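Local coordinates for bifunctional GH43-CE protein (Bacteroides eggerthii, PDB 6MLY) that probably hydrolyses xylosidic linkages in arabinoxylan through a family 43 glycoside hydrolase domain, and carries a carbohydrate esterase domain in the same chain, at residues 392-397 / 493-498; 353-358 / 500-505; 108-113 / 144-149; 119-124 / 135-140. One frame throughout, in Å; residues are numbered along the deposited sequence.

Contact 1: 392-397 / 493-498; sequences EGDFAG and NYATKE
Phe395 and Tyr494 form a single antiparallel hydrogen-bonded bridge, with Phe395 N 2.9 Å from Tyr494 O and Tyr494 N 3.1 Å from Phe395 O, joining strand 395-401 to the loop after strand 488-491 in the concanavalin A-like domain. The two side chains run alongside each other, their rings meeting obliquely with planes 50° apart. With its CG between the backbone N and the carbonyl carbon (chi1 63°), Tyr494 brings its ring under Phe395 CB and its OH to the edge of the Phe395 ring, 3.3 Å from Phe395 CD2. Beside them, Ala396 CB meets Asn493 CB at 3.4 Å, while Asn493 ND2 bonds Leu354 O. Further out, Gly393 O accepts Thr496 OG1 at 2.8 Å, the hydroxyl tilted 26° from the carbonyl plane, and Thr496 N weakly. Glu392 OE2 and Lys497 NZ, 3.3 Å apart, form a salt bridge whose hydrogen bond is weak. Main-chain bonds and the Thr496 hydroxyl therefore appear to hold this junction, with the solvent-facing ion pair probably adding little.

Contact 2: 353-358 / 500-505; sequences RLTTGR and GGYADF
Residues Arg353 to Thr355 run antiparallel to Tyr502 to Asp504 as neighbouring strands in one sheet of the concanavalin A-like beta-sandwich. The strand axes approach to 4.8 Å, and their directions differ by 163°. Leu354 and Ala503 form the hydrogen-bonded pair, with Ala503 N 3.1 Å from Leu354 O and a weak return bond from Leu354 N to Ala503 O; the non-hydrogen-bonded pairs Arg353-Asp504 and Thr355-Tyr502 flank it. On the Leu354 and Ala503 face, Leu354 CD1 packs against Phe505 CE2 at 3.6 Å.

Arg353 dominates the other face. Its chain runs extended to CD and bends at chi3 (-74°), bringing the guanidinium flat onto Tyr502, with centres 4.1 Å apart and planes at 27°. The same group meets Asp504 through its edge: Arg353 NE donates to Asp504 OD1 at 2.7 Å on the syn side, tilted somewhat out of both planes, and NH2 makes a weak bond to OD2. The guanidinium and carboxylate planes are nearly parallel, and Arg348 forms a second salt bridge to Asp504 OD2. A leucine at Arg353 would probably leave Asp504 OD1 without its charged mate and strip the stacked group from one face of the Tyr502 ring.

Past the paired strands, Gly501 O accepts Thr356 N at 3.0 Å, supplemented by a weak bond from Thr356 OG1.

Contact 3: 108-113 / 144-149; sequences YLSTFA and HSFFFD
Ser110 OG and His144 NE2 share a hydrogen bond of 2.6 Å, the oxygen lying in the imidazole plane at its edge. In His144 a chi1 of 65° tucks the imidazole back over its own main chain and turns NE2 to strand 106-113; ND1 is bonded to Tyr141 O. Phe112 and His144 run antiparallel past one another, their rings oblique with centroids 5.8 Å apart. Phe112 also borders Asp143, a predicted catalytic-site residue. The strands come from different sheets, with axes 8.6 Å apart, a spacing consistent with side-chain packing between adjacent blades of the five-bladed beta-propeller known for family 43. Phe146 turns its ring edge to the strand, its CZ 3.6 Å from Tyr108 CB. Phe148 drives CZ over the centre of the Tyr108 ring, 3.4 Å from Tyr108 CD1, an edge-to-face pair with planes at 53°. A glycine in place of Tyr108 would probably open a gap beneath Phe148 CZ and take from Phe146 CZ its contact with CB. Phe148 also stacks on His103.

Contact 4: 119-124 / 135-140; sequences TYFYTT and TEFSPA
Thr119 OG1 is held by two hydrogen bonds: it donates to Pro139 O at 2.9 Å, in the carbonyl plane and on a lone pair, and accepts from Tyr141 N. A chi1 of -60° sets the hydroxyl beside its own backbone N, on the side of the Pro139 carbonyl; a cis peptide bond precedes Pro139. The backbone of Thr119 is paired as well, with Thr119 N 2.7 Å from Phe137 O and Phe137 N 3.0 Å from Thr119 O. A second hydrogen-bonded pair follows, in which Phe121 N lies 2.9 Å from Thr135 O and Thr135 N bonds Phe121 O in return. These bonds tie together the beta hairpin of strands 118-124 and 133-137, the last two strands of a four-stranded antiparallel sheet, with 133-137 at its edge, that would be one blade of the family 43 propeller.

Tyr120 and Glu136, the non-hydrogen-bonded pair between the two, project on the sheet face opposite Thr119, Phe121, Thr135 and Phe137 and run alongside each other. Glu136 OE1 approaches the edge of the tyrosine ring, 3.3 Å from Tyr120 CE2, with the carboxylate turned 79° to the ring plane; Tyr120 OH itself bonds Thr116 OG1. On the face with Thr119, Phe137 CZ comes to the edge of the Phe121 ring, 3.8 Å from Phe121 CE2. Nearby, Thr135 OG1 sits 3.3 Å from Phe121 CB and bonds Leu172 O.

Overall arrangement
Contacts 1 and 2 belong to the concanavalin A-like domain and contacts 3 and 4 to the family 43 domain; nearest atoms of the two groups stay about 19 Å or more apart. Within each group the pair touches: Asn493 of contact 1 reaches strands 352-355 and 502-511 of contact 2, and strand 106-113 of contact 3 neighbours strand 118-124 of contact 4 in one sheet. Contacts 2 and 3 are buried, whereas contacts 1 and 4 are partly exposed. Main-chain bonds join strands in contacts 2 and 4 and strand to loop in contact 1. Contact 3 instead relies on aromatic side chains and one polar bond between separate sheets.

Contact 1: 392-397 / 493-498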
loop_
_atom_site.group_PDB
_atom_site.type_symbol
_atom_site.label_atom_id
_atom_site.label_comp_id
_atom_site.label_asym_id
_atom_site.label_seq_id
_atom_site.Cartn_x
_atom_site.Cartn_y
_atom_site.Cartn_z
ATOM N N GLU A 392 -12.883 23.331 -11.610
ATOM C CA GLU A 392 -12.669 23.775 -10.231
ATOM C C GLU A 392 -13.254 22.744 -9.255
ATOM O O GLU A 392 -14.475 22.590 -9.163
ATOM C CB GLU A 392 -13.326 25.141 -10.016
ATOM C CG GLU A 392 -13.079 25.745 -8.640
ATOM C CD GLU A 392 -11.673 26.272 -8.397
ATOM O OE1 GLU A 392 -10.884 26.321 -9.362
ATOM O OE2 GLU A 392 -11.368 26.640 -7.240
ATOM N N GLY A 393 -12.364 22.039 -8.545
ATOM C CA GLY A 393 -12.736 21.161 -7.432
ATOM C C GLY A 393 -12.778 19.685 -7.803
ATOM O O GLY A 393 -13.022 18.845 -6.931
ATOM N N ASP A 394 -12.548 19.357 -9.082
ATOM C CA ASP A 394 -12.542 17.959 -9.539
ATOM C C ASP A 394 -11.232 17.298 -9.090
ATOM O O ASP A 394 -10.238 17.978 -8.822
ATOM C CB ASP A 394 -12.747 17.846 -11.056
ATOM C CG ASP A 394 -14.126 18.325 -11.552
ATOM O OD1 ASP A 394 -14.885 18.853 -10.710
ATOM O OD2 ASP A 394 -14.435 18.156 -12.780
ATOM N N PHE A 395 -11.254 15.964 -9.013
ATOM C CA PHE A 395 -10.141 15.179 -8.496
ATOM C C PHE A 395 -10.119 13.824 -9.210
ATOM O O PHE A 395 -11.013 13.020 -9.007
ATOM C CB PHE A 395 -10.281 15.048 -6.977
ATOM C CG PHE A 395 -9.134 14.384 -6.257
ATOM C CD1 PHE A 395 -7.863 14.323 -6.812
ATOM C CD2 PHE A 395 -9.324 13.853 -4.991
ATOM C CE1 PHE A 395 -6.818 13.716 -6.129
ATOM C CE2 PHE A 395 -8.280 13.247 -4.310
ATOM C CZ PHE A 395 -7.028 13.181 -4.878
ATOM N N ALA A 396 -9.097 13.595 -10.044
ATOM C CA ALA A 396 -9.032 12.430 -10.928
ATOM C C ALA A 396 -7.619 11.842 -10.931
ATOM O O ALA A 396 -6.671 12.536 -11.267
ATOM C CB ALA A 396 -9.440 12.828 -12.323
ATOM N N GLY A 397 -7.503 10.552 -10.589
ATOM C CA GLY A 397 -6.214 9.877 -10.544
ATOM C C GLY A 397 -6.345 8.367 -10.439
ATOM O O GLY A 397 -7.290 7.774 -10.967
ATOM N N ASN A 493 -12.460 10.041 -11.057
ATOM C CA ASN A 493 -12.604 11.425 -11.479
ATOM C C ASN A 493 -13.963 11.946 -11.004
ATOM O O ASN A 493 -14.980 11.639 -11.615
ATOM C CB ASN A 493 -12.524 11.609 -12.998
ATOM C CG ASN A 493 -12.749 13.047 -13.425
ATOM O OD1 ASN A 493 -12.592 13.973 -12.628
ATOM N ND2 ASN A 493 -13.118 13.251 -14.680
ATOM N N TYR A 494 -13.968 12.761 -9.944
ATOM C CA TYR A 494 -15.215 13.253 -9.374
ATOM C C TYR A 494 -15.081 14.713 -8.947
ATOM O O TYR A 494 -13.983 15.186 -8.720
ATOM C CB TYR A 494 -15.622 12.413 -8.168
ATOM C CG TYR A 494 -14.652 12.447 -7.016
ATOM C CD1 TYR A 494 -14.938 13.166 -5.869
ATOM C CD2 TYR A 494 -13.463 11.738 -7.058
ATOM C CE1 TYR A 494 -14.066 13.189 -4.794
ATOM C CE2 TYR A 494 -12.580 11.745 -5.990
ATOM C CZ TYR A 494 -12.884 12.472 -4.851
ATOM O OH TYR A 494 -12.026 12.485 -3.790
ATOM N N ALA A 495 -16.235 15.374 -8.802
ATOM C CA ALA A 495 -16.328 16.795 -8.507
ATOM C C ALA A 495 -16.741 17.023 -7.047
ATOM O O ALA A 495 -17.497 16.230 -6.479
ATOM C CB ALA A 495 -17.316 17.438 -9.444
ATOM N N THR A 496 -16.237 18.123 -6.471
ATOM C CA THR A 496 -16.649 18.628 -5.162
ATOM C C THR A 496 -17.475 19.914 -5.317
ATOM O O THR A 496 -18.315 20.199 -4.465
ATOM C CB THR A 496 -15.438 18.877 -4.250
ATOM O OG1 THR A 496 -14.596 19.851 -4.869
ATOM C CG2 THR A 496 -14.642 17.622 -3.968
ATOM N N LYS A 497 -17.229 20.683 -6.390
ATOM C CA LYS A 497 -17.820 22.023 -6.556
ATOM C C LYS A 497 -18.608 22.150 -7.871
ATOM O O LYS A 497 -19.652 22.811 -7.887
ATOM C CB LYS A 497 -16.729 23.095 -6.462
ATOM C CG LYS A 497 -16.391 23.535 -5.043
ATOM C CD LYS A 497 -15.371 24.652 -4.960
ATOM C CE LYS A 497 -13.942 24.152 -4.942
ATOM N NZ LYS A 497 -12.981 25.252 -4.704
ATOM N N GLU A 498 -18.121 21.536 -8.960
ATOM C CA GLU A 498 -18.570 21.878 -10.319
ATOM C C GLU A 498 -18.609 20.622 -11.202
ATOM O O GLU A 498 -17.587 19.956 -11.385
ATOM C CB GLU A 498 -17.623 22.937 -10.887
ATOM C CG GLU A 498 -18.226 23.797 -11.981
ATOM C CD GLU A 498 -17.437 25.056 -12.319
ATOM O OE1 GLU A 498 -16.417 25.341 -11.639
ATOM O OE2 GLU A 498 -17.843 25.754 -13.266
#

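Contact 2: 353-358 / 500-505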
loop_
_atom_site.group_PDB
_atom_site.type_symbol
_atom_site.label_atom_id
_atom_site.label_comp_id
_atom_site.label_asym_id
_atom_site.label_seq_id
_atom_site.Cartn_x
_atom_site.Cartn_y
_atom_site.Cartn_z
ATOM N N ARG A 353 -12.660 8.221 -21.253
ATOM C CA ARG A 353 -13.028 9.551 -20.762
ATOM C C ARG A 353 -14.136 9.423 -19.712
ATOM O O ARG A 353 -15.304 9.245 -20.058
ATOM C CB ARG A 353 -13.474 10.463 -21.911
ATOM C CG ARG A 353 -13.926 11.849 -21.466
ATOM C CD ARG A 353 -14.221 12.787 -22.621
ATOM N NE ARG A 353 -12.998 13.242 -23.267
ATOM C CZ ARG A 353 -12.930 14.225 -24.157
ATOM N NH1 ARG A 353 -14.026 14.854 -24.546
ATOM N NH2 ARG A 353 -11.762 14.574 -24.662
ATOM N N LEU A 354 -13.745 9.548 -18.438
ATOM C CA LEU A 354 -14.674 9.634 -17.315
ATOM C C LEU A 354 -15.091 11.101 -17.141
ATOM O O LEU A 354 -14.236 11.965 -17.007
ATOM C CB LEU A 354 -13.995 9.097 -16.050
ATOM C CG LEU A 354 -13.311 7.738 -16.187
ATOM C CD1 LEU A 354 -12.615 7.347 -14.895
ATOM C CD2 LEU A 354 -14.307 6.666 -16.599
ATOM N N THR A 355 -16.402 11.361 -17.175
ATOM C CA THR A 355 -16.981 12.689 -16.978
ATOM C C THR A 355 -17.776 12.691 -15.667
ATOM O O THR A 355 -18.293 11.662 -15.238
ATOM C CB THR A 355 -17.847 13.096 -18.179
ATOM O OG1 THR A 355 -17.025 13.072 -19.346
ATOM C CG2 THR A 355 -18.473 14.468 -18.048
ATOM N N THR A 356 -17.866 13.869 -15.047
ATOM C CA THR A 356 -18.535 14.077 -13.765
ATOM C C THR A 356 -20.051 14.219 -13.976
ATOM O O THR A 356 -20.499 14.653 -15.039
ATOM C CB THR A 356 -17.942 15.311 -13.072
ATOM O OG1 THR A 356 -16.598 15.010 -12.688
ATOM C CG2 THR A 356 -18.739 15.754 -11.866
ATOM N N GLY A 357 -20.829 13.854 -12.947
ATOM C CA GLY A 357 -22.286 14.038 -12.941
ATOM C C GLY A 357 -22.828 14.681 -11.668
ATOM O O GLY A 357 -23.939 15.217 -11.680
ATOM N N ARG A 358 -22.057 14.637 -10.574
ATOM C CA ARG A 358 -22.562 14.918 -9.227
ATOM C C ARG A 358 -21.402 15.397 -8.338
ATOM O O ARG A 358 -20.264 14.936 -8.488
ATOM C CB ARG A 358 -23.223 13.645 -8.684
ATOM C CG ARG A 358 -23.839 13.778 -7.297
ATOM C CD ARG A 358 -23.690 12.512 -6.468
ATOM N NE ARG A 358 -24.619 11.456 -6.853
ATOM C CZ ARG A 358 -24.502 10.173 -6.510
ATOM N NH1 ARG A 358 -23.391 9.729 -5.944
ATOM N NH2 ARG A 358 -25.501 9.338 -6.734
ATOM N N GLY A 500 -19.479 18.435 -14.850
ATOM C CA GLY A 500 -19.332 18.537 -16.306
ATOM C C GLY A 500 -17.912 18.256 -16.777
ATOM O O GLY A 500 -17.715 17.771 -17.890
ATOM N N GLY A 501 -16.923 18.581 -15.934
ATOM C CA GLY A 501 -15.513 18.348 -16.226
ATOM C C GLY A 501 -15.210 16.873 -16.433
ATOM O O GLY A 501 -15.915 16.010 -15.908
ATOM N N TYR A 502 -14.143 16.601 -17.194
ATOM C CA TYR A 502 -13.743 15.248 -17.578
ATOM C C TYR A 502 -12.231 15.072 -17.395
ATOM O O TYR A 502 -11.517 16.031 -17.124
ATOM C CB TYR A 502 -14.167 14.963 -19.021
ATOM C CG TYR A 502 -13.633 15.936 -20.042
ATOM C CD1 TYR A 502 -12.477 15.661 -20.756
ATOM C CD2 TYR A 502 -14.290 17.130 -20.306
ATOM C CE1 TYR A 502 -11.982 16.549 -21.698
ATOM C CE2 TYR A 502 -13.808 18.028 -21.246
ATOM C CZ TYR A 502 -12.649 17.737 -21.944
ATOM O OH TYR A 502 -12.166 18.612 -22.871
ATOM N N ALA A 503 -11.778 13.822 -17.535
ATOM C CA ALA A 503 -10.379 13.426 -17.433
ATOM C C ALA A 503 -10.138 12.229 -18.355
ATOM O O ALA A 503 -10.736 11.174 -18.168
ATOM C CB ALA A 503 -10.045 13.080 -16.004
ATOM N N ASP A 504 -9.274 12.399 -19.358
ATOM C CA ASP A 504 -8.974 11.324 -20.292
ATOM C C ASP A 504 -7.931 10.403 -19.652
ATOM O O ASP A 504 -7.112 10.860 -18.875
ATOM C CB ASP A 504 -8.490 11.864 -21.639
ATOM C CG ASP A 504 -9.414 12.902 -22.256
ATOM O OD1 ASP A 504 -10.625 12.874 -21.938
ATOM O OD2 ASP A 504 -8.910 13.741 -23.040
ATOM N N PHE A 505 -8.008 9.106 -19.973
ATOM C CA PHE A 505 -6.979 8.121 -19.637
ATOM C C PHE A 505 -6.531 7.423 -20.925
ATOM O O PHE A 505 -7.358 6.803 -21.604
ATOM C CB PHE A 505 -7.509 7.067 -18.663
ATOM C CG PHE A 505 -7.901 7.577 -17.300
ATOM C CD1 PHE A 505 -7.104 7.330 -16.193
ATOM C CD2 PHE A 505 -9.082 8.280 -17.116
ATOM C CE1 PHE A 505 -7.478 7.774 -14.935
ATOM C CE2 PHE A 505 -9.448 8.733 -15.857
ATOM C CZ PHE A 505 -8.645 8.481 -14.769
#

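Contact 3: 108-113 / 144-149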
loop_
_atom_site.group_PDB
_atom_site.type_symbol
_atom_site.label_atom_id
_atom_site.label_comp_id
_atom_site.label_asym_id
_atom_site.label_seq_id
_atom_site.Cartn_x
_atom_site.Cartn_y
_atom_site.Cartn_z
ATOM N N TYR A 108 -25.927 -24.163 -14.653
ATOM C CA TYR A 108 -26.808 -23.567 -13.657
ATOM C C TYR A 108 -25.970 -22.802 -12.630
ATOM O O TYR A 108 -25.107 -23.391 -11.966
ATOM C CB TYR A 108 -27.655 -24.643 -12.973
ATOM C CG TYR A 108 -28.672 -25.300 -13.869
ATOM C CD1 TYR A 108 -28.365 -26.447 -14.581
ATOM C CD2 TYR A 108 -29.943 -24.768 -14.013
ATOM C CE1 TYR A 108 -29.297 -27.057 -15.408
ATOM C CE2 TYR A 108 -30.883 -25.361 -14.840
ATOM C CZ TYR A 108 -30.563 -26.513 -15.537
ATOM O OH TYR A 108 -31.490 -27.092 -16.352
ATOM N N LEU A 109 -26.254 -21.497 -12.515
ATOM C CA LEU A 109 -25.526 -20.570 -11.651
ATOM C C LEU A 109 -26.514 -19.824 -10.743
ATOM O O LEU A 109 -27.474 -19.222 -11.229
ATOM C CB LEU A 109 -24.753 -19.592 -12.537
ATOM C CG LEU A 109 -23.377 -19.195 -12.013
ATOM C CD1 LEU A 109 -22.756 -18.119 -12.892
ATOM C CD2 LEU A 109 -23.460 -18.737 -10.567
ATOM N N SER A 110 -26.267 -19.863 -9.428
ATOM C CA SER A 110 -27.106 -19.180 -8.444
ATOM C C SER A 110 -26.252 -18.249 -7.573
ATOM O O SER A 110 -25.090 -18.535 -7.320
ATOM C CB SER A 110 -27.849 -20.167 -7.585
ATOM O OG SER A 110 -27.011 -20.681 -6.560
ATOM N N THR A 111 -26.862 -17.148 -7.119
ATOM C CA THR A 111 -26.360 -16.371 -5.992
ATOM C C THR A 111 -27.541 -15.741 -5.244
ATOM O O THR A 111 -28.687 -15.808 -5.693
ATOM C CB THR A 111 -25.344 -15.308 -6.436
ATOM O OG1 THR A 111 -24.786 -14.724 -5.258
ATOM C CG2 THR A 111 -25.942 -14.215 -7.294
ATOM N N PHE A 112 -27.220 -15.125 -4.101
ATOM C CA PHE A 112 -28.148 -14.383 -3.248
ATOM C C PHE A 112 -27.508 -13.034 -2.901
ATOM O O PHE A 112 -26.321 -12.826 -3.169
ATOM C CB PHE A 112 -28.456 -15.169 -1.972
ATOM C CG PHE A 112 -27.260 -15.377 -1.077
ATOM C CD1 PHE A 112 -27.096 -14.626 0.075
ATOM C CD2 PHE A 112 -26.283 -16.306 -1.401
ATOM C CE1 PHE A 112 -25.985 -14.803 0.886
ATOM C CE2 PHE A 112 -25.172 -16.480 -0.590
ATOM C CZ PHE A 112 -25.026 -15.733 0.554
ATOM N N ALA A 113 -28.290 -12.137 -2.291
ATOM C CA ALA A 113 -27.781 -10.834 -1.867
ATOM C C ALA A 113 -28.689 -10.222 -0.793
ATOM O O ALA A 113 -29.899 -10.103 -0.990
ATOM C CB ALA A 113 -27.660 -9.918 -3.061
ATOM N N HIS A 144 -26.250 -21.117 0.055
ATOM C CA HIS A 144 -27.028 -22.238 -0.429
ATOM C C HIS A 144 -26.208 -23.020 -1.459
ATOM O O HIS A 144 -25.443 -22.442 -2.222
ATOM C CB HIS A 144 -28.367 -21.755 -1.007
ATOM C CG HIS A 144 -28.242 -20.909 -2.232
ATOM N ND1 HIS A 144 -28.523 -19.554 -2.228
ATOM C CD2 HIS A 144 -27.874 -21.212 -3.497
ATOM C CE1 HIS A 144 -28.332 -19.064 -3.437
ATOM N NE2 HIS A 144 -27.931 -20.058 -4.233
ATOM N N SER A 145 -26.397 -24.341 -1.471
ATOM C CA SER A 145 -25.776 -25.234 -2.439
ATOM C C SER A 145 -26.848 -26.151 -3.033
ATOM O O SER A 145 -27.077 -27.229 -2.519
ATOM C CB SER A 145 -24.657 -26.018 -1.797
ATOM O OG SER A 145 -24.228 -27.085 -2.632
ATOM N N PHE A 146 -27.502 -25.684 -4.105
ATOM C CA PHE A 146 -28.523 -26.451 -4.827
ATOM C C PHE A 146 -27.845 -27.611 -5.567
ATOM O O PHE A 146 -26.642 -27.544 -5.863
ATOM C CB PHE A 146 -29.330 -25.549 -5.767
ATOM C CG PHE A 146 -28.621 -25.136 -7.032
ATOM C CD1 PHE A 146 -28.708 -25.909 -8.179
ATOM C CD2 PHE A 146 -27.874 -23.968 -7.086
ATOM C CE1 PHE A 146 -28.058 -25.530 -9.345
ATOM C CE2 PHE A 146 -27.227 -23.590 -8.253
ATOM C CZ PHE A 146 -27.321 -24.370 -9.382
ATOM N N PHE A 147 -28.635 -28.660 -5.855
ATOM C CA PHE A 147 -28.135 -29.949 -6.330
ATOM C C PHE A 147 -29.240 -30.711 -7.069
ATOM O O PHE A 147 -30.362 -30.817 -6.570
ATOM C CB PHE A 147 -27.640 -30.779 -5.144
ATOM C CG PHE A 147 -26.924 -32.052 -5.516
ATOM C CD1 PHE A 147 -27.625 -33.235 -5.696
ATOM C CD2 PHE A 147 -25.547 -32.070 -5.681
ATOM C CE1 PHE A 147 -26.968 -34.407 -6.037
ATOM C CE2 PHE A 147 -24.889 -33.244 -6.015
ATOM C CZ PHE A 147 -25.601 -34.410 -6.197
ATOM N N PHE A 148 -28.893 -31.262 -8.241
ATOM C CA PHE A 148 -29.761 -32.161 -9.020
ATOM C C PHE A 148 -29.493 -33.614 -8.618
ATOM O O PHE A 148 -28.402 -34.130 -8.850
ATOM C CB PHE A 148 -29.502 -32.010 -10.520
ATOM C CG PHE A 148 -29.637 -30.605 -11.041
ATOM C CD1 PHE A 148 -30.863 -30.127 -11.472
ATOM C CD2 PHE A 148 -28.539 -29.759 -11.091
ATOM C CE1 PHE A 148 -30.989 -28.832 -11.946
ATOM C CE2 PHE A 148 -28.667 -28.463 -11.565
ATOM C CZ PHE A 148 -29.892 -28.004 -11.995
ATOM N N ASP A 149 -30.503 -34.264 -8.030
ATOM C CA ASP A 149 -30.406 -35.659 -7.584
ATOM C C ASP A 149 -30.953 -36.583 -8.678
ATOM O O ASP A 149 -31.736 -36.169 -9.536
ATOM C CB ASP A 149 -31.136 -35.876 -6.256
ATOM C CG ASP A 149 -30.594 -37.040 -5.444
ATOM O OD1 ASP A 149 -29.376 -37.306 -5.532
ATOM O OD2 ASP A 149 -31.396 -37.679 -4.738
#

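Contact 4: 119-124 / 135-140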
loop_
_atom_site.group_PDB
_atom_site.type_symbol
_atom_site.label_atom_id
_atom_site.label_comp_id
_atom_site.label_asym_id
_atom_site.label_seq_id
_atom_site.Cartn_x
_atom_site.Cartn_y
_atom_site.Cartn_z
ATOM N N THR A 119 -32.707 -14.208 -3.722
ATOM C CA THR A 119 -31.907 -15.269 -4.349
ATOM C C THR A 119 -32.170 -15.261 -5.862
ATOM O O THR A 119 -33.329 -15.215 -6.288
ATOM C CB THR A 119 -32.219 -16.632 -3.716
ATOM O OG1 THR A 119 -31.915 -16.551 -2.322
ATOM C CG2 THR A 119 -31.438 -17.773 -4.330
ATOM N N TYR A 120 -31.089 -15.308 -6.654
ATOM C CA TYR A 120 -31.141 -15.218 -8.126
ATOM C C TYR A 120 -30.605 -16.510 -8.758
ATOM O O TYR A 120 -29.628 -17.077 -8.283
ATOM C CB TYR A 120 -30.334 -14.014 -8.620
ATOM C CG TYR A 120 -30.766 -12.686 -8.049
ATOM C CD1 TYR A 120 -30.294 -12.246 -6.822
ATOM C CD2 TYR A 120 -31.645 -11.863 -8.736
ATOM C CE1 TYR A 120 -30.685 -11.027 -6.289
ATOM C CE2 TYR A 120 -32.045 -10.640 -8.219
ATOM C CZ TYR A 120 -31.561 -10.215 -6.992
ATOM O OH TYR A 120 -31.950 -9.009 -6.478
ATOM N N PHE A 121 -31.257 -16.955 -9.838
ATOM C CA PHE A 121 -30.857 -18.142 -10.599
ATOM C C PHE A 121 -30.656 -17.757 -12.069
ATOM O O PHE A 121 -31.496 -17.074 -12.661
ATOM C CB PHE A 121 -31.898 -19.260 -10.469
ATOM C CG PHE A 121 -31.636 -20.227 -9.342
ATOM C CD1 PHE A 121 -30.778 -21.301 -9.514
ATOM C CD2 PHE A 121 -32.230 -20.050 -8.103
ATOM C CE1 PHE A 121 -30.529 -22.182 -8.474
ATOM C CE2 PHE A 121 -31.979 -20.933 -7.064
ATOM C CZ PHE A 121 -31.128 -21.997 -7.251
ATOM N N TYR A 122 -29.547 -18.234 -12.646
ATOM C CA TYR A 122 -29.151 -17.949 -14.020
ATOM C C TYR A 122 -28.853 -19.275 -14.739
ATOM O O TYR A 122 -28.189 -20.143 -14.168
ATOM C CB TYR A 122 -27.919 -17.037 -14.022
ATOM C CG TYR A 122 -28.054 -15.723 -13.291
ATOM C CD1 TYR A 122 -27.825 -15.622 -11.926
ATOM C CD2 TYR A 122 -28.351 -14.556 -13.977
ATOM C CE1 TYR A 122 -27.912 -14.404 -11.263
ATOM C CE2 TYR A 122 -28.438 -13.331 -13.332
ATOM C CZ TYR A 122 -28.219 -13.252 -11.970
ATOM O OH TYR A 122 -28.325 -12.041 -11.346
ATOM N N THR A 123 -29.336 -19.425 -15.982
ATOM C CA THR A 123 -29.135 -20.658 -16.760
ATOM C C THR A 123 -28.759 -20.332 -18.211
ATOM O O THR A 123 -29.281 -19.385 -18.792
ATOM C CB THR A 123 -30.387 -21.544 -16.745
ATOM O OG1 THR A 123 -31.399 -20.884 -17.507
ATOM C CG2 THR A 123 -30.893 -21.841 -15.350
ATOM N N THR A 124 -27.875 -21.158 -18.788
ATOM C CA THR A 124 -27.417 -21.014 -20.178
ATOM C C THR A 124 -26.802 -22.328 -20.687
ATOM O O THR A 124 -26.354 -23.159 -19.894
ATOM C CB THR A 124 -26.380 -19.894 -20.306
ATOM O OG1 THR A 124 -26.122 -19.704 -21.697
ATOM C CG2 THR A 124 -25.091 -20.200 -19.577
ATOM N N THR A 135 -34.205 -15.929 -13.065
ATOM C CA THR A 135 -35.318 -16.004 -12.120
ATOM C C THR A 135 -34.829 -15.468 -10.768
ATOM O O THR A 135 -33.620 -15.410 -10.525
ATOM C CB THR A 135 -35.875 -17.434 -12.029
ATOM O OG1 THR A 135 -34.820 -18.336 -11.687
ATOM C CG2 THR A 135 -36.517 -17.904 -13.316
ATOM N N GLU A 136 -35.764 -15.073 -9.895
ATOM C CA GLU A 136 -35.402 -14.554 -8.572
ATOM C C GLU A 136 -36.592 -14.631 -7.609
ATOM O O GLU A 136 -37.748 -14.646 -8.027
ATOM C CB GLU A 136 -34.882 -13.123 -8.691
ATOM C CG GLU A 136 -35.823 -12.165 -9.401
ATOM C CD GLU A 136 -35.195 -10.805 -9.666
ATOM O OE1 GLU A 136 -34.370 -10.705 -10.601
ATOM O OE2 GLU A 136 -35.503 -9.859 -8.914
ATOM N N PHE A 137 -36.275 -14.676 -6.309
ATOM C CA PHE A 137 -37.265 -14.839 -5.249
ATOM C C PHE A 137 -36.623 -14.608 -3.872
ATOM O O PHE A 137 -35.392 -14.535 -3.752
ATOM C CB PHE A 137 -37.904 -16.227 -5.336
ATOM C CG PHE A 137 -36.940 -17.385 -5.448
ATOM C CD1 PHE A 137 -36.412 -17.987 -4.313
ATOM C CD2 PHE A 137 -36.592 -17.903 -6.688
ATOM C CE1 PHE A 137 -35.542 -19.063 -4.419
ATOM C CE2 PHE A 137 -35.726 -18.982 -6.792
ATOM C CZ PHE A 137 -35.199 -19.556 -5.657
ATOM N N SER A 138 -37.480 -14.498 -2.846
ATOM C CA SER A 138 -37.081 -14.242 -1.456
ATOM C C SER A 138 -37.337 -15.486 -0.611
ATOM O O SER A 138 -38.153 -16.318 -0.995
ATOM C CB SER A 138 -37.814 -13.051 -0.903
ATOM O OG SER A 138 -37.398 -11.864 -1.558
ATOM N N PRO A 139 -36.644 -15.619 0.530
ATOM C CA PRO A 139 -35.595 -14.718 0.990
ATOM C C PRO A 139 -34.260 -14.965 0.266
ATOM O O PRO A 139 -34.229 -15.570 -0.808
ATOM C CB PRO A 139 -35.456 -15.024 2.492
ATOM C CG PRO A 139 -35.892 -16.465 2.605
ATOM C CD PRO A 139 -36.983 -16.604 1.566
ATOM N N ALA A 140 -33.177 -14.451 0.848
ATOM C CA ALA A 140 -31.830 -14.881 0.522
ATOM C C ALA A 140 -31.513 -16.137 1.342
ATOM O O ALA A 140 -31.608 -16.114 2.569
ATOM C CB ALA A 140 -30.850 -13.766 0.806
#